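Local coordinates for caspase recruitment domain-containing protein 19 (Homo sapiens, PDB 4FH0) that associates with BCL10 by CARD-CARD interaction and plays a role in inhibiting BCL10-induced activation of NF-kappa-B, this chain being its caspase recruitment domain, at residues 27-30 against 31-35; 40-43 against 44-48; 57-60 against 61-65; 64-67 against 68-72. The protein carries 2 engineered substitutions. All blocks are in the same frame, centred on the assembly; numbering follows the deposited sequence. Where two conformers were deposited one is given.

Interaction 1: 27-30 against 31-35; sequences QQVD and RIILQ
Gln27 to Asp30 offer their carbonyls in turn to the amides of Arg31 to Leu34, the i to i+4 pattern of a regular alpha helix, here part of helix 26-37. All four bonds are of ordinary length, as in Ile33 N to Val29 O at 2.9 Å. Among the side chains, Ile32 lies back along the turn before it: its CG1 branch stands beside the backbone N (chi1 -71°), which brings CG1 to 3.2 Å from Gln28 O. On the outer side the extended chain of Arg31 lies against the same turn, with CG 3.4 Å from Gln27 O. Val29 turns CG1 away from its backbone N and beside its own carbonyl carbon (chi1 171°), which carries this methyl on toward the next turn and toward Ile33. The side chain of Ile33 was modelled in two conformers; in one of them it slants across Val29 with CD1 3.7 Å from Val29 CG1, a contact that is less certain because it belongs to that copy alone. The amide oxygen OE1 of Gln28 turns back to the backbone N of Ser25, just ahead of the helix, and accepts a hydrogen bond from it. Ile32 packs on Ala84 and Leu85 of helix 75-88. With the main-chain polar groups paired inside the helix, Val29, Ile32 and Ile33 can be buried without stranding these carbonyls, while the polar side chains of Gln27 and Arg31 lie on the exposed side.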
# COMPACT_ATOMS: atom_id res chain seq x y z
N GLN A 27 -10.78 -4.84 -3.62
CA GLN A 27 -10.86 -5.64 -2.40
C GLN A 27 -9.49 -5.81 -1.77
O GLN A 27 -9.38 -5.75 -0.56
CB GLN A 27 -11.50 -7.00 -2.66
CG GLN A 27 -12.97 -6.92 -3.02
CD GLN A 27 -13.88 -6.52 -1.85
OE1 GLN A 27 -13.43 -6.35 -0.72
NE2 GLN A 27 -15.18 -6.38 -2.11
N GLN A 28 -8.45 -6.05 -2.57
CA GLN A 28 -7.12 -6.19 -1.97
C GLN A 28 -6.67 -4.90 -1.32
O GLN A 28 -6.13 -4.91 -0.21
CB GLN A 28 -6.10 -6.64 -3.03
CG GLN A 28 -6.31 -8.06 -3.54
CD GLN A 28 -5.43 -8.36 -4.75
OE1 GLN A 28 -5.36 -7.58 -5.68
NE2 GLN A 28 -4.74 -9.49 -4.72
N VAL A 29 -6.86 -3.79 -2.01
CA VAL A 29 -6.45 -2.51 -1.47
C VAL A 29 -7.22 -2.22 -0.17
O VAL A 29 -6.67 -1.72 0.81
CB VAL A 29 -6.63 -1.38 -2.50
CG1 VAL A 29 -6.40 -0.01 -1.86
CG2 VAL A 29 -5.68 -1.63 -3.68
N ASP A 30 -8.52 -2.50 -0.18
CA ASP A 30 -9.31 -2.23 1.00
C ASP A 30 -8.79 -3.01 2.20
O ASP A 30 -8.73 -2.47 3.31
CB ASP A 30 -10.78 -2.57 0.73
CG ASP A 30 -11.39 -1.69 -0.33
OD1 ASP A 30 -10.75 -0.68 -0.77
OD2 ASP A 30 -12.51 -2.05 -0.75
N ARG A 31 -8.42 -4.27 1.99
CA ARG A 31 -7.91 -5.07 3.09
C ARG A 31 -6.53 -4.61 3.55
O ARG A 31 -6.23 -4.68 4.73
CB ARG A 31 -7.86 -6.54 2.69
CG ARG A 31 -9.24 -7.11 2.52
CD ARG A 31 -9.19 -8.48 1.98
NE ARG A 31 -10.52 -9.07 1.93
CZ ARG A 31 -10.88 -10.07 1.14
NH1 ARG A 31 -10.02 -10.60 0.27
NH2 ARG A 31 -12.11 -10.52 1.20
N ILE A 32 -5.69 -4.16 2.61
CA ILE A 32 -4.41 -3.60 2.96
C ILE A 32 -4.59 -2.36 3.83
O ILE A 32 -3.89 -2.18 4.83
CB ILE A 32 -3.61 -3.28 1.68
CG1 ILE A 32 -3.18 -4.61 1.02
CG2 ILE A 32 -2.41 -2.43 1.99
CD1 ILE A 32 -2.65 -4.47 -0.41
N ILE A 33 -5.52 -1.49 3.45
CA ILE A 33 -5.78 -0.29 4.22
C ILE A 33 -6.22 -0.66 5.63
O ILE A 33 -5.77 -0.06 6.62
CB ILE A 33 -6.82 0.57 3.51
CG1 ILE A 33 -6.15 1.26 2.33
CG2 ILE A 33 -7.43 1.62 4.46
CD1 ILE A 33 -7.13 1.78 1.33
N LEU A 34 -7.09 -1.65 5.74
CA LEU A 34 -7.53 -2.09 7.06
C LEU A 34 -6.38 -2.63 7.90
O LEU A 34 -6.28 -2.33 9.08
CB LEU A 34 -8.65 -3.10 6.95
CG LEU A 34 -9.93 -2.40 6.51
CD1 LEU A 34 -11.01 -3.43 6.34
CD2 LEU A 34 -10.35 -1.35 7.53
N GLN A 35 -5.50 -3.39 7.27
CA GLN A 35 -4.32 -3.90 7.95
C GLN A 35 -3.45 -2.76 8.50
O GLN A 35 -2.90 -2.87 9.58
CB GLN A 35 -3.50 -4.73 6.96
CG GLN A 35 -2.47 -5.57 7.61
CD GLN A 35 -3.14 -6.62 8.47
OE1 GLN A 35 -4.14 -7.24 8.07
NE2 GLN A 35 -2.62 -6.81 9.64

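Interaction 2: 40-43 against 44-48; sequences YPQI and LTNKE
Gln42 lays its side chain alongside the carbonyl of Leu44, with CG 3.3 Å from Leu44 O, where the loop after helix 26-37 runs into helix 46-52. The chain is fully drawn out, CG lying anti to the backbone N (chi1 -178°), and this carries the amide past the carbonyl toward Asn46. There Gln42 NE2 stops 4.2 Å from Asn46 OD1, and the two amide planes stand nearly perpendicular, 81° apart. Both ends are tied to Asn37 rather than to each other: Gln42 NE2 bonds to Asn37 O, while Asn37 ND2 bonds to Asn46 OD1 and to Leu44 O. Leu44 folds over the preceding peptide, its CD2 branch 3.7 Å from Ile43 O. Beyond it, Thr45 and Glu48 form a capping box that starts helix 46-52. Glu48 N donates to Thr45 OG1 at 3.1 Å, and the extended Glu48 side chain turns back so that its OE1 takes Thr45 N at 3.0 Å, on the anti side and 32° out of the carboxylate plane. The same OE1 lies 2.6 Å from the oxygen of a water, which is also 2.8 Å from Ile43 O and links the loop carbonyl to the cap; this water has more acceptors in reach than protons, and they cannot all be served at once. Backbone bonds to Leu36 hold Ile43 and Leu44 against the end of helix 26-37. Ile43 then packs on Leu70 of helix 59-73 and Glu80 of helix 75-88, whereas Leu44 fits among Ile33, Leu36 and His69, so that the loop touches both helix 26-37 and helix 59-73.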
# COMPACT_ATOMS: atom_id res chain seq x y z
N TYR A 40 -1.22 -2.45 15.39
CA TYR A 40 -0.11 -1.67 15.91
C TYR A 40 1.19 -2.09 15.21
O TYR A 40 1.53 -3.26 15.21
CB TYR A 40 0.04 -1.85 17.43
CG TYR A 40 1.08 -0.92 18.00
CD1 TYR A 40 0.76 0.39 18.35
CD2 TYR A 40 2.41 -1.31 18.13
CE1 TYR A 40 1.70 1.27 18.81
CE2 TYR A 40 3.36 -0.43 18.60
CZ TYR A 40 3.00 0.86 18.94
OH TYR A 40 3.96 1.74 19.41
N PRO A 41 1.92 -1.15 14.64
CA PRO A 41 1.65 0.28 14.65
C PRO A 41 0.47 0.60 13.76
O PRO A 41 0.14 -0.12 12.83
CB PRO A 41 2.92 0.89 14.06
CG PRO A 41 3.48 -0.18 13.21
CD PRO A 41 3.18 -1.46 13.94
N GLN A 42 -0.18 1.70 14.08
CA GLN A 42 -1.21 2.24 13.21
C GLN A 42 -0.58 3.18 12.20
O GLN A 42 -0.08 4.25 12.54
CB GLN A 42 -2.26 2.98 14.02
CG GLN A 42 -3.38 3.52 13.18
CD GLN A 42 -4.46 4.19 14.00
OE1 GLN A 42 -4.20 5.08 14.81
NE2 GLN A 42 -5.69 3.76 13.80
N ILE A 43 -0.56 2.75 10.95
CA ILE A 43 0.05 3.52 9.88
C ILE A 43 -0.92 4.54 9.31
O ILE A 43 -0.51 5.66 8.94
CB ILE A 43 0.54 2.56 8.80
CG1 ILE A 43 1.53 1.56 9.40
CG2 ILE A 43 1.14 3.31 7.62
CD1 ILE A 43 2.63 2.16 10.21
N LEU A 44 -2.20 4.19 9.26
CA LEU A 44 -3.25 5.07 8.74
C LEU A 44 -4.31 5.33 9.79
O LEU A 44 -4.85 4.40 10.38
CB LEU A 44 -3.91 4.44 7.52
CG LEU A 44 -3.03 4.15 6.31
CD1 LEU A 44 -3.87 3.45 5.23
CD2 LEU A 44 -2.38 5.41 5.78
N THR A 45 -4.60 6.61 10.00
CA THR A 45 -5.69 6.97 10.89
C THR A 45 -7.02 6.57 10.26
O THR A 45 -7.08 6.24 9.08
CB THR A 45 -5.72 8.49 11.11
OG1 THR A 45 -6.02 9.13 9.87
CG2 THR A 45 -4.39 8.99 11.65
N ASN A 46 -8.10 6.62 11.04
CA ASN A 46 -9.41 6.32 10.49
C ASN A 46 -9.76 7.25 9.33
O ASN A 46 -10.28 6.81 8.32
CB ASN A 46 -10.49 6.42 11.57
CG ASN A 46 -10.47 5.25 12.53
OD1 ASN A 46 -9.58 4.39 12.48
ND2 ASN A 46 -11.43 5.23 13.42
N LYS A 47 -9.47 8.55 9.47
CA LYS A 47 -9.79 9.47 8.38
C LYS A 47 -8.96 9.18 7.13
O LYS A 47 -9.47 9.23 6.01
CB LYS A 47 -9.63 10.94 8.82
N GLU A 48 -7.69 8.84 7.32
CA GLU A 48 -6.84 8.48 6.17
C GLU A 48 -7.33 7.21 5.51
O GLU A 48 -7.36 7.09 4.28
CB GLU A 48 -5.39 8.33 6.59
CG GLU A 48 -4.75 9.66 6.89
CD GLU A 48 -3.44 9.57 7.62
OE1 GLU A 48 -3.12 8.50 8.20
OE2 GLU A 48 -2.72 10.59 7.63
O HOH W 1 -0.56 8.46 8.71

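Interaction 3: 57-60 against 61-65; sequences ASLR and VRLCD
Ser58 is the N-cap of helix 59-73: its OG accepts Val61 N at 3.2 Å, and the oxygen also sits tightly against Val61 CG2, 3.1 Å away. A second hold comes from Arg62, which bends at chi3 (-80°) to swing its guanidinium back over the helix start. There it grips Ala57 O side-on with two nitrogens, NE at 2.8 Å and NH2 at 3.0 Å. The oxygen lies only 8° out of the guanidinium plane, but the donors use it differently: NH2 comes nearly along the C=O axis, while NE sits above the carbonyl plane, 52° out of it. Leu59 crosses this side chain at about a right angle, with its CA over one guanidinium face and CD1 3.8 Å from Arg62 NH1. Ala57 CB rests against the aliphatic part, 3.9 Å from Arg62 CG. Arg62 NH2 also forms a salt bridge to Glu26 of helix 26-37, and NH1 bonds to Phe52 O of helix 46-52. A leucine at this position would probably leave Ala57 O without its two donors and Glu26 without its positive partner. Leu59 and Leu63 pack on Val29, so the start of helix 59-73 is joined to both helices.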
# COMPACT_ATOMS: atom_id res chain seq x y z
N ALA A 57 -13.25 8.04 -5.85
CA ALA A 57 -11.97 8.36 -6.51
C ALA A 57 -11.41 7.10 -7.18
O ALA A 57 -11.57 6.02 -6.63
CB ALA A 57 -10.99 8.87 -5.48
N SER A 58 -10.75 7.24 -8.33
CA SER A 58 -10.21 6.06 -9.02
C SER A 58 -9.19 5.34 -8.14
O SER A 58 -8.41 5.95 -7.41
CB SER A 58 -9.57 6.41 -10.36
OG SER A 58 -8.21 6.77 -10.20
N LEU A 59 -9.23 4.02 -8.22
CA LEU A 59 -8.34 3.20 -7.41
C LEU A 59 -6.88 3.54 -7.66
O LEU A 59 -6.10 3.64 -6.71
CB LEU A 59 -8.63 1.73 -7.69
CG LEU A 59 -7.76 0.77 -6.89
CD1 LEU A 59 -7.98 0.93 -5.41
CD2 LEU A 59 -8.09 -0.64 -7.34
N ARG A 60 -6.49 3.76 -8.92
CA ARG A 60 -5.09 4.04 -9.20
C ARG A 60 -4.64 5.36 -8.54
O ARG A 60 -3.52 5.45 -8.02
CB ARG A 60 -4.80 4.06 -10.70
CG ARG A 60 -3.34 4.36 -11.06
CD ARG A 60 -2.96 3.85 -12.46
NE ARG A 60 -1.51 3.94 -12.72
CZ ARG A 60 -0.90 5.04 -13.14
NH1 ARG A 60 -1.59 6.16 -13.34
NH2 ARG A 60 0.42 5.04 -13.34
N VAL A 61 -5.51 6.37 -8.57
CA VAL A 61 -5.19 7.65 -7.96
C VAL A 61 -5.00 7.46 -6.45
O VAL A 61 -4.02 7.96 -5.87
CB VAL A 61 -6.27 8.71 -8.28
CG1 VAL A 61 -6.11 9.95 -7.37
CG2 VAL A 61 -6.18 9.09 -9.74
N ARG A 62 -5.93 6.75 -5.81
CA ARG A 62 -5.82 6.47 -4.39
C ARG A 62 -4.55 5.69 -4.09
O ARG A 62 -3.87 5.98 -3.11
CB ARG A 62 -7.06 5.74 -3.90
CG ARG A 62 -8.26 6.65 -3.79
CD ARG A 62 -9.48 5.91 -3.31
NE ARG A 62 -10.15 5.15 -4.35
CZ ARG A 62 -10.50 3.86 -4.27
NH1 ARG A 62 -10.16 3.12 -3.23
NH2 ARG A 62 -11.19 3.32 -5.28
N LEU A 63 -4.20 4.72 -4.92
CA LEU A 63 -2.99 3.93 -4.67
C LEU A 63 -1.74 4.78 -4.80
O LEU A 63 -0.83 4.66 -4.00
CB LEU A 63 -2.87 2.75 -5.62
CG LEU A 63 -3.50 1.47 -5.16
CD1 LEU A 63 -3.38 0.48 -6.32
CD2 LEU A 63 -2.80 0.96 -3.90
N CYS A 64 -1.67 5.60 -5.84
CA CYS A 64 -0.52 6.46 -6.00
C CYS A 64 -0.39 7.40 -4.81
O CYS A 64 0.71 7.67 -4.34
CB CYS A 64 -0.62 7.27 -7.29
SG CYS A 64 -0.42 6.31 -8.82
N ASP A 65 -1.52 7.90 -4.32
CA ASP A 65 -1.49 8.79 -3.16
C ASP A 65 -1.05 8.02 -1.91
O ASP A 65 -0.33 8.54 -1.08
CB ASP A 65 -2.84 9.48 -2.94
CG ASP A 65 -3.13 10.52 -3.97
OD1 ASP A 65 -2.22 10.90 -4.74
OD2 ASP A 65 -4.30 10.96 -4.02

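Interaction 4: 64-67 against 68-72; sequences CDLM and SHLQR. Engineered in segment 64-67: Met67 (natural residue Leu).
Cys64 to Met67 accept from the amides of Ser68 to Gln71 in the continuing alpha-helical pattern of helix 59-73, as in Leu70 N to Leu66 O at 2.9 Å. Leu70 gathers the apolar contacts. Its CD1 lies 4.0 Å from Leu66 CG, the two leucines crossing at a slant, and 4.1 Å from CE of Met67. The latter is an engineered selenomethionine where the natural sequence has leucine; its chain bends at chi2 (-58°) and again at chi3 (107°), which lays it side by side with Leu70, both pointing the same way. Gln71 lies along Met67 as well. Its CG, beside the backbone N (chi1 -66°), comes to 3.1 Å from Met67 O, and the chain extends from there until NE2 is 4.0 Å from Met67 CB. Gln71 also touches Val12 of helix 7-18. With an alanine in place of Gln71, the CB and carbonyl of Met67 would probably lose their cover and Val12 a packing partner. On the solvent side a water donates to Asp65 O at 2.7 Å and accepts from Arg72 NH1 at 3.0 Å, at the edge of the guanidinium and in its plane. Asp65 O therefore serves both this water and His69 N, while Ser68 O lies over the centre of one guanidinium face. The apolar side faces several helices: Met67 and Leu70 touch Leu11 and Phe81, and Leu66 touches Phe52. This is an amphipathic helix of the six-helix CARD bundle, with its apolar side in the core and Asp65 and Arg72 outward.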
# COMPACT_ATOMS: atom_id res chain seq x y z
N CYS A 64 -1.67 5.60 -5.84
CA CYS A 64 -0.52 6.46 -6.00
C CYS A 64 -0.39 7.40 -4.81
O CYS A 64 0.71 7.67 -4.34
CB CYS A 64 -0.62 7.27 -7.29
SG CYS A 64 -0.42 6.31 -8.82
N ASP A 65 -1.52 7.90 -4.32
CA ASP A 65 -1.49 8.79 -3.16
C ASP A 65 -1.05 8.02 -1.91
O ASP A 65 -0.33 8.54 -1.08
CB ASP A 65 -2.84 9.48 -2.94
CG ASP A 65 -3.13 10.52 -3.97
OD1 ASP A 65 -2.22 10.90 -4.74
OD2 ASP A 65 -4.30 10.96 -4.02
N LEU A 66 -1.48 6.76 -1.78
CA LEU A 66 -1.04 5.93 -0.66
C LEU A 66 0.47 5.72 -0.74
O LEU A 66 1.17 5.81 0.27
CB LEU A 66 -1.78 4.60 -0.66
CG LEU A 66 -1.35 3.64 0.46
CD1 LEU A 66 -1.57 4.21 1.83
CD2 LEU A 66 -2.08 2.31 0.31
N MSE A 67 0.98 5.43 -1.93
CA MSE A 67 2.42 5.24 -2.06
C MSE A 67 3.18 6.49 -1.66
O MSE A 67 4.18 6.39 -0.97
CB MSE A 67 2.81 4.86 -3.49
CG MSE A 67 2.17 3.59 -3.99
SE MSE A 67 2.57 2.01 -2.89
CE MSE A 67 0.84 1.83 -2.05
N SER A 68 2.70 7.66 -2.08
CA SER A 68 3.36 8.90 -1.71
C SER A 68 3.33 9.10 -0.21
O SER A 68 4.30 9.55 0.39
CB SER A 68 2.69 10.08 -2.39
OG SER A 68 2.83 9.99 -3.79
N HIS A 69 2.19 8.81 0.40
CA HIS A 69 2.04 8.92 1.84
C HIS A 69 3.04 8.04 2.59
O HIS A 69 3.69 8.50 3.52
CB HIS A 69 0.60 8.56 2.20
CG HIS A 69 0.32 8.58 3.67
ND1 HIS A 69 -0.42 9.57 4.26
CD2 HIS A 69 0.67 7.72 4.65
CE1 HIS A 69 -0.51 9.33 5.55
NE2 HIS A 69 0.15 8.23 5.82
N LEU A 70 3.17 6.78 2.17
CA LEU A 70 4.07 5.86 2.84
C LEU A 70 5.52 6.27 2.64
O LEU A 70 6.32 6.20 3.57
CB LEU A 70 3.84 4.44 2.33
CG LEU A 70 2.47 3.84 2.61
CD1 LEU A 70 2.27 2.62 1.75
CD2 LEU A 70 2.31 3.48 4.08
N GLN A 71 5.87 6.65 1.42
CA GLN A 71 7.25 7.07 1.14
C GLN A 71 7.65 8.26 1.99
O GLN A 71 8.82 8.34 2.44
CB GLN A 71 7.44 7.37 -0.35
CG GLN A 71 7.30 6.11 -1.23
CD GLN A 71 7.12 6.39 -2.70
OE1 GLN A 71 7.31 7.49 -3.17
NE2 GLN A 71 6.75 5.36 -3.44
N ARG A 72 6.74 9.20 2.20
CA ARG A 72 7.09 10.39 3.01
C ARG A 72 7.13 10.09 4.51
O ARG A 72 7.85 10.75 5.27
CB ARG A 72 6.16 11.58 2.68
CG ARG A 72 4.75 11.57 3.28
CD ARG A 72 4.01 12.91 3.02
NE ARG A 72 3.89 13.21 1.59
CZ ARG A 72 2.82 12.93 0.83
NH1 ARG A 72 1.75 12.35 1.33
NH2 ARG A 72 2.85 13.24 -0.46
O HOH W 2 -0.42 11.21 -0.44

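How the interactions relate
Interactions 3 and 4 follow one another on helix 59-73, sharing Cys64 and Asp65, with centres about 10 Å apart. Interaction 1 meets the first of them through Val29, whose CG2 is 3.9 Å from Leu59 CD1, but stays clear of interaction 4, with nearest atoms about 5 Å apart and the two on opposite sides of the chain's centre. Interaction 2 bridges that separation: Ile33 CG2 is 4.1 Å from Leu44 CD1, and Ile43 CG2 is 3.7 Å from Leu70 CD2. Interactions 2 and 3 do not touch, their centres about 18 Å apart. None of the four includes the redox-active disulfide Cys8-Cys78, which joins helix 7-18 to helix 75-88.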